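Local coordinates for protein pullulanase (Bacillus acidopullulyticus, PDB 2WAN) that hydrolyses the alpha-1,6-glucosidic linkages of pullulan and related branched starch polysaccharides, as a debranching glycoside hydrolase, at residues D422-P427 with A641-I646; W888-L893 with G903-N908; P196-L201 with Q260-S265. All coordinates share one frame; numbering follows the deposited sequence.

Contact 1 of 3, residues D422-P427 with A641-I646; sequences DHEQTP and AINPGI
The flat amide of N643 meets T426 through its nitrogen end: OG1 of T426 lies close to the amide plane, 11° out of it, and takes a hydrogen bond from ND2 of N643 at 2.9 Å that is nearly straight (164° at the hydrogen). From the other end of the same amide, OD1 of N643 accepts a hydrogen bond from the backbone N of G645, also at 2.9 Å, with the donor standing well above the carbonyl plane. One amide is thus gripped at both ends, and its rotation is fixed by a partner in each segment. CG of N643 is anti to the backbone N (chi1 177°), which carries the amide across to the threonine, while T426 comes from the opposite direction. The methyl CG2 of T426 also touches ND2 of N643, and CB of T426 rests 3.5 Å from O of G645. The bond that G645 N gives to OD1 closes an Asx turn, set within a type I beta turn from N643 to I646. This turn leads from helix 629-642 into strand 647-650, the fifth strand of the parallel (beta/alpha)8 barrel of the catalytic domain; segment 422-427 belongs to the loop ahead of the first barrel strand, 435-438. Replacing N643 by an alanine would probably leave the T426 hydroxyl without this donor and the G645 amide without its side-chain acceptor, loosening the turn. G645 is closely packed: its CA lies 3.6 Å from O of P427, and a side chain here would run into CB of T426. A water donates to both O of P427 and O of G645, bridging the two carbonyls. Earlier in the loop, Q425 N bonds to D617 and D422 OD2 to H615, tying it to the chain beyond helix 597-614.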
# COMPACT_ATOMS: atom_id res chain seq x y z
N ASP A 422 -15.35 -8.21 -24.75
CA ASP A 422 -14.70 -8.60 -23.49
C ASP A 422 -15.64 -8.29 -22.32
O ASP A 422 -16.24 -7.22 -22.28
CB ASP A 422 -13.40 -7.83 -23.33
CG ASP A 422 -12.68 -8.16 -22.04
OD1 ASP A 422 -12.43 -9.36 -21.81
OD2 ASP A 422 -12.43 -7.22 -21.26
N HIS A 423 -15.78 -9.25 -21.39
CA HIS A 423 -16.60 -9.07 -20.19
C HIS A 423 -15.77 -9.12 -18.88
O HIS A 423 -15.00 -10.06 -18.66
CB HIS A 423 -17.73 -10.10 -20.16
CG HIS A 423 -18.72 -9.89 -19.05
ND1 HIS A 423 -18.93 -10.81 -18.05
CD2 HIS A 423 -19.53 -8.84 -18.78
CE1 HIS A 423 -19.84 -10.34 -17.21
NE2 HIS A 423 -20.22 -9.15 -17.63
N GLU A 424 -15.95 -8.11 -18.02
CA GLU A 424 -15.29 -8.03 -16.71
C GLU A 424 -15.55 -9.25 -15.83
O GLU A 424 -16.61 -9.89 -15.89
CB GLU A 424 -15.69 -6.74 -15.98
CG GLU A 424 -17.20 -6.54 -15.77
CD GLU A 424 -17.91 -5.85 -16.95
OE1 GLU A 424 -17.35 -5.77 -18.08
OE2 GLU A 424 -19.05 -5.39 -16.75
N GLN A 425 -14.55 -9.54 -14.99
CA GLN A 425 -14.61 -10.64 -14.05
C GLN A 425 -14.49 -10.09 -12.62
O GLN A 425 -13.42 -10.15 -11.99
CB GLN A 425 -13.54 -11.67 -14.37
CG GLN A 425 -13.78 -12.46 -15.64
CD GLN A 425 -15.08 -13.24 -15.62
OE1 GLN A 425 -15.86 -13.20 -16.58
NE2 GLN A 425 -15.33 -13.95 -14.53
N THR A 426 -15.59 -9.53 -12.15
CA THR A 426 -15.68 -8.89 -10.84
C THR A 426 -16.88 -9.51 -10.14
O THR A 426 -18.02 -9.28 -10.54
CB THR A 426 -15.89 -7.36 -10.98
OG1 THR A 426 -16.89 -7.11 -11.99
CG2 THR A 426 -14.59 -6.67 -11.42
N PRO A 427 -16.63 -10.32 -9.09
CA PRO A 427 -17.75 -10.98 -8.42
C PRO A 427 -18.51 -10.05 -7.48
O PRO A 427 -18.13 -8.88 -7.32
CB PRO A 427 -17.06 -12.08 -7.63
CG PRO A 427 -15.77 -11.46 -7.24
CD PRO A 427 -15.34 -10.68 -8.47
N ALA A 641 -17.50 3.28 -8.06
CA ALA A 641 -18.48 4.02 -8.86
C ALA A 641 -18.52 3.54 -10.31
O ALA A 641 -19.58 3.57 -10.95
CB ALA A 641 -18.21 5.54 -8.79
N ILE A 642 -17.38 3.09 -10.83
CA ILE A 642 -17.31 2.50 -12.17
C ILE A 642 -17.92 1.09 -12.11
O ILE A 642 -18.78 0.75 -12.92
CB ILE A 642 -15.85 2.46 -12.66
CG1 ILE A 642 -15.35 3.88 -12.92
CG2 ILE A 642 -15.68 1.57 -13.93
CD1 ILE A 642 -13.87 4.00 -12.93
N ASN A 643 -17.48 0.31 -11.14
CA ASN A 643 -17.91 -1.08 -11.00
C ASN A 643 -17.77 -1.49 -9.53
O ASN A 643 -16.65 -1.60 -9.04
CB ASN A 643 -17.05 -1.97 -11.90
CG ASN A 643 -17.38 -3.45 -11.77
OD1 ASN A 643 -18.22 -3.85 -10.96
ND2 ASN A 643 -16.71 -4.28 -12.56
N PRO A 644 -18.90 -1.72 -8.83
CA PRO A 644 -18.82 -2.03 -7.39
C PRO A 644 -18.12 -3.35 -7.09
O PRO A 644 -17.76 -3.59 -5.95
CB PRO A 644 -20.30 -2.10 -6.95
CG PRO A 644 -21.08 -2.26 -8.18
CD PRO A 644 -20.30 -1.59 -9.29
N GLY A 645 -17.94 -4.20 -8.11
CA GLY A 645 -17.27 -5.48 -7.93
C GLY A 645 -15.74 -5.43 -7.99
O GLY A 645 -15.09 -6.44 -7.73
N ILE A 646 -15.16 -4.27 -8.31
CA ILE A 646 -13.70 -4.16 -8.36
C ILE A 646 -13.12 -4.48 -6.96
O ILE A 646 -13.63 -4.01 -5.94
CB ILE A 646 -13.24 -2.78 -8.90
CG1 ILE A 646 -13.54 -2.70 -10.40
CG2 ILE A 646 -11.73 -2.56 -8.66
CD1 ILE A 646 -13.29 -1.33 -11.07
O HOH W 1 -16.24 -7.95 -5.60

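Contact 2 of 3, residues W888-L893 with G903-N908; sequences WTIVGL and GHVMGN
The carbonyl O of W888 is approached by two groups of the opposing strand: N of V905 donates a hydrogen bond at 2.9 Å, and CA of H904 makes a CA-H...O contact at 3.2 Å. W888 and V905 form an antiparallel hydrogen-bonded pair, the return bond running from N of W888 to O of V905. Next to it T889 and H904 make a non-hydrogen-bonded pair, and beyond that N of I890 donates to O of G903 at 2.8 Å. These bonds set the short strand 904-905 against strand 888-893 in the antiparallel sheet of the C-terminal all-beta domain, with strand 915-920 pairing on the other edge of 888-893. On that edge V891 and G892 both face I918, a classic beta bulge. On one face T889 and H904 point the same way side by side. CG of H904 lies beside the backbone N and anti to the carbonyl carbon (chi1 -68°), which brings the imidazole alongside T889, its CE1 3.1 Å from OG1 of T889. The ring's ND1 is hydrogen-bonded to D887, while NE2 bonds a glycerol that probably came from the crystallisation liquor. On the other face the side chains of I890 and V905 cross at about a right angle, CD1 of I890 meeting CG1 of V905 at 3.9 Å. The W888 indole leads away from V905, whose carbonyl O lies at the ring edge; NE1 bonds to O of P884.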
# COMPACT_ATOMS: atom_id res chain seq x y z
N TRP A 888 -24.33 -37.82 9.41
CA TRP A 888 -23.31 -36.99 8.74
C TRP A 888 -22.69 -37.71 7.55
O TRP A 888 -22.33 -38.89 7.62
CB TRP A 888 -22.24 -36.54 9.73
CG TRP A 888 -22.78 -35.58 10.72
CD1 TRP A 888 -23.37 -35.88 11.93
CD2 TRP A 888 -22.85 -34.15 10.58
NE1 TRP A 888 -23.79 -34.72 12.54
CE2 TRP A 888 -23.48 -33.65 11.75
CE3 TRP A 888 -22.42 -33.25 9.58
CZ2 TRP A 888 -23.70 -32.27 11.95
CZ3 TRP A 888 -22.63 -31.88 9.79
CH2 TRP A 888 -23.28 -31.41 10.96
N THR A 889 -22.58 -36.98 6.44
CA THR A 889 -21.93 -37.48 5.23
C THR A 889 -20.49 -36.98 5.21
O THR A 889 -20.26 -35.78 5.26
CB THR A 889 -22.68 -36.99 3.96
OG1 THR A 889 -24.03 -37.44 4.00
CG2 THR A 889 -22.00 -37.56 2.70
N ILE A 890 -19.52 -37.90 5.13
CA ILE A 890 -18.11 -37.51 5.00
C ILE A 890 -17.86 -37.10 3.55
O ILE A 890 -18.16 -37.86 2.64
CB ILE A 890 -17.16 -38.69 5.37
CG1 ILE A 890 -17.43 -39.15 6.81
CG2 ILE A 890 -15.70 -38.26 5.17
CD1 ILE A 890 -16.89 -40.58 7.11
N VAL A 891 -17.36 -35.88 3.34
CA VAL A 891 -17.02 -35.43 1.98
C VAL A 891 -15.52 -35.08 1.83
O VAL A 891 -15.00 -34.99 0.72
CB VAL A 891 -17.94 -34.25 1.49
CG1 VAL A 891 -19.37 -34.72 1.41
CG2 VAL A 891 -17.81 -33.04 2.41
N GLY A 892 -14.82 -34.91 2.95
CA GLY A 892 -13.38 -34.67 2.95
C GLY A 892 -12.75 -35.51 4.04
O GLY A 892 -13.04 -35.34 5.23
N LEU A 893 -11.88 -36.43 3.63
CA LEU A 893 -11.22 -37.33 4.57
C LEU A 893 -9.86 -37.71 4.01
O LEU A 893 -9.78 -38.26 2.90
CB LEU A 893 -12.06 -38.59 4.79
CG LEU A 893 -11.54 -39.61 5.80
CD1 LEU A 893 -11.55 -39.04 7.19
CD2 LEU A 893 -12.38 -40.89 5.72
N GLY A 903 -18.81 -41.94 2.82
CA GLY A 903 -19.28 -42.75 3.93
C GLY A 903 -20.14 -41.90 4.83
O GLY A 903 -20.03 -40.67 4.81
N HIS A 904 -20.99 -42.56 5.62
CA HIS A 904 -21.85 -41.88 6.60
C HIS A 904 -21.47 -42.28 8.01
O HIS A 904 -21.09 -43.44 8.26
CB HIS A 904 -23.32 -42.25 6.36
CG HIS A 904 -23.87 -41.71 5.08
ND1 HIS A 904 -24.74 -40.64 5.04
CD2 HIS A 904 -23.63 -42.05 3.79
CE1 HIS A 904 -25.05 -40.37 3.78
NE2 HIS A 904 -24.38 -41.20 3.00
N VAL A 905 -21.57 -41.33 8.94
CA VAL A 905 -21.30 -41.60 10.36
C VAL A 905 -22.29 -40.84 11.25
O VAL A 905 -22.88 -39.84 10.82
CB VAL A 905 -19.85 -41.19 10.77
CG1 VAL A 905 -18.80 -42.12 10.13
CG2 VAL A 905 -19.60 -39.71 10.44
N MET A 906 -22.47 -41.34 12.47
CA MET A 906 -23.17 -40.62 13.53
C MET A 906 -22.36 -40.63 14.81
O MET A 906 -21.62 -41.59 15.07
CB MET A 906 -24.55 -41.25 13.82
CG MET A 906 -25.42 -41.34 12.61
SD MET A 906 -26.95 -42.24 12.99
CE MET A 906 -27.65 -41.19 14.23
N GLY A 907 -22.52 -39.59 15.62
CA GLY A 907 -22.00 -39.55 16.99
C GLY A 907 -20.57 -39.10 17.17
O GLY A 907 -20.30 -38.18 17.93
N ASN A 908 -19.66 -39.76 16.47
CA ASN A 908 -18.24 -39.52 16.61
C ASN A 908 -17.57 -39.87 15.29
O ASN A 908 -18.07 -40.71 14.53
CB ASN A 908 -17.69 -40.40 17.76
CG ASN A 908 -16.31 -39.98 18.23
OD1 ASN A 908 -16.15 -39.04 19.02
ND2 ASN A 908 -15.30 -40.73 17.80

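Contact 3 of 3, residues P196-L201 with Q260-S265; sequences PNLYQL and QAFPTS
N197 and L198, at the start of strand 198-205, meet S265 and F262 of the extended loop 260-265, which runs roughly antiparallel beside them; the strand belongs to the four-stranded antiparallel sheet of the X25 domain. The polar link is a single hydrogen bond from ND2 of N197 to O of S265, 3.0 Å long and bent. The acceptor is tilted 33° from the asparagine amide plane, although the donor lies in the carbonyl plane of S265. The same ND2 also bonds to S247, so the amide joins this loop to the turn after strand 238-245. CG of P263 is a van der Waals neighbour of this amide, 3.9 Å from ND2 of N197.

The apolar contact is between L198 and F262. CG of L198, anti to the backbone N (chi1 177°), carries CD1 to 3.8 Å from CB of F262, the two side chains crossing at about a right angle.

At the far end the contact mixes polar and aromatic groups. OE1 of Q200, hydrogen-bonded to T243, approaches CE2 of F262 at 3.5 Å, the amide and ring planes being 82° apart. Over the centre of one face of the F262 ring sits the carbonyl O of Q260, 3.8 Å above its plane.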
# COMPACT_ATOMS: atom_id res chain seq x y z
N PRO A 196 2.58 30.24 19.44
CA PRO A 196 3.80 29.43 19.43
C PRO A 196 4.61 29.45 20.73
O PRO A 196 5.44 28.56 20.94
CB PRO A 196 4.60 30.04 18.28
CG PRO A 196 3.58 30.59 17.38
CD PRO A 196 2.51 31.13 18.27
N ASN A 197 4.37 30.44 21.59
CA ASN A 197 5.06 30.52 22.89
C ASN A 197 4.11 30.54 24.09
O ASN A 197 4.45 31.07 25.15
CB ASN A 197 6.00 31.74 22.93
CG ASN A 197 7.07 31.61 24.00
OD1 ASN A 197 7.59 30.53 24.26
ND2 ASN A 197 7.42 32.74 24.62
N LEU A 198 2.93 29.94 23.93
CA LEU A 198 1.95 29.87 25.01
C LEU A 198 1.08 28.62 24.89
O LEU A 198 0.27 28.48 23.98
CB LEU A 198 1.08 31.14 25.04
CG LEU A 198 -0.06 31.23 26.06
CD1 LEU A 198 0.46 31.27 27.48
CD2 LEU A 198 -0.94 32.45 25.80
N TYR A 199 1.25 27.71 25.85
CA TYR A 199 0.48 26.47 25.89
C TYR A 199 -0.35 26.43 27.16
O TYR A 199 0.15 26.70 28.26
CB TYR A 199 1.42 25.26 25.81
CG TYR A 199 1.90 24.99 24.40
CD1 TYR A 199 1.37 23.93 23.66
CD2 TYR A 199 2.87 25.79 23.81
CE1 TYR A 199 1.81 23.68 22.35
CE2 TYR A 199 3.32 25.56 22.51
CZ TYR A 199 2.78 24.51 21.78
OH TYR A 199 3.24 24.29 20.50
N GLN A 200 -1.64 26.11 27.01
CA GLN A 200 -2.56 26.13 28.12
C GLN A 200 -3.53 24.96 28.13
O GLN A 200 -3.81 24.36 27.08
CB GLN A 200 -3.34 27.46 28.15
CG GLN A 200 -2.46 28.68 28.31
CD GLN A 200 -3.24 29.95 28.57
OE1 GLN A 200 -2.95 30.69 29.52
NE2 GLN A 200 -4.23 30.22 27.74
N LEU A 201 -4.02 24.64 29.32
CA LEU A 201 -5.12 23.72 29.52
C LEU A 201 -6.01 24.27 30.62
O LEU A 201 -5.53 24.70 31.67
CB LEU A 201 -4.61 22.32 29.90
CG LEU A 201 -5.64 21.20 30.08
CD1 LEU A 201 -6.02 20.57 28.74
CD2 LEU A 201 -5.10 20.14 31.03
N GLN A 260 -1.48 36.86 35.88
CA GLN A 260 -0.10 36.86 35.41
C GLN A 260 -0.10 37.16 33.90
O GLN A 260 -0.99 36.70 33.18
CB GLN A 260 0.54 35.49 35.68
CG GLN A 260 1.98 35.55 36.19
CD GLN A 260 2.99 35.90 35.11
OE1 GLN A 260 3.01 35.29 34.04
NE2 GLN A 260 3.83 36.89 35.39
N ALA A 261 0.89 37.93 33.45
CA ALA A 261 0.99 38.32 32.03
C ALA A 261 1.64 37.24 31.18
O ALA A 261 2.63 36.64 31.58
CB ALA A 261 1.77 39.63 31.91
N PHE A 262 1.07 36.99 30.00
CA PHE A 262 1.61 35.98 29.08
C PHE A 262 2.07 36.58 27.76
O PHE A 262 1.33 37.34 27.14
CB PHE A 262 0.58 34.85 28.84
CG PHE A 262 0.15 34.14 30.09
CD1 PHE A 262 1.10 33.66 31.00
CD2 PHE A 262 -1.20 33.94 30.36
CE1 PHE A 262 0.70 33.00 32.16
CE2 PHE A 262 -1.61 33.27 31.51
CZ PHE A 262 -0.66 32.80 32.42
N PRO A 263 3.29 36.22 27.33
CA PRO A 263 3.91 36.83 26.15
C PRO A 263 3.29 36.40 24.82
O PRO A 263 2.71 35.31 24.72
CB PRO A 263 5.36 36.35 26.24
CG PRO A 263 5.27 35.03 26.91
CD PRO A 263 4.12 35.14 27.88
N THR A 264 3.39 37.27 23.83
CA THR A 264 2.98 36.99 22.45
C THR A 264 4.19 37.17 21.54
O THR A 264 4.07 37.63 20.39
CB THR A 264 1.84 37.93 21.98
OG1 THR A 264 2.12 39.28 22.38
CG2 THR A 264 0.50 37.50 22.55
N SER A 265 5.37 36.84 22.06
CA SER A 265 6.60 36.82 21.30
C SER A 265 7.34 35.51 21.58
O SER A 265 7.26 34.98 22.69
CB SER A 265 7.48 38.01 21.68
OG SER A 265 8.75 37.92 21.07

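The three contacts belong to separate parts of a long multidomain chain and none touches another. In sequence they follow one another: contact 3, whose strand segment lies in the X25 domain, closes before contact 1 opens, and contact 2 comes last, near the C-terminus. Contact 1, in the catalytic barrel, is the innermost, with its centre about 21 Å from that of the chain, against about 44 Å for contact 2 and about 42 Å for contact 3. Contacts 2 and 3 lie on opposite sides of the chain's centre, their centres about 76 Å apart; contact 1 stands about 39 Å from contact 2 and about 57 Å from contact 3, centre to centre.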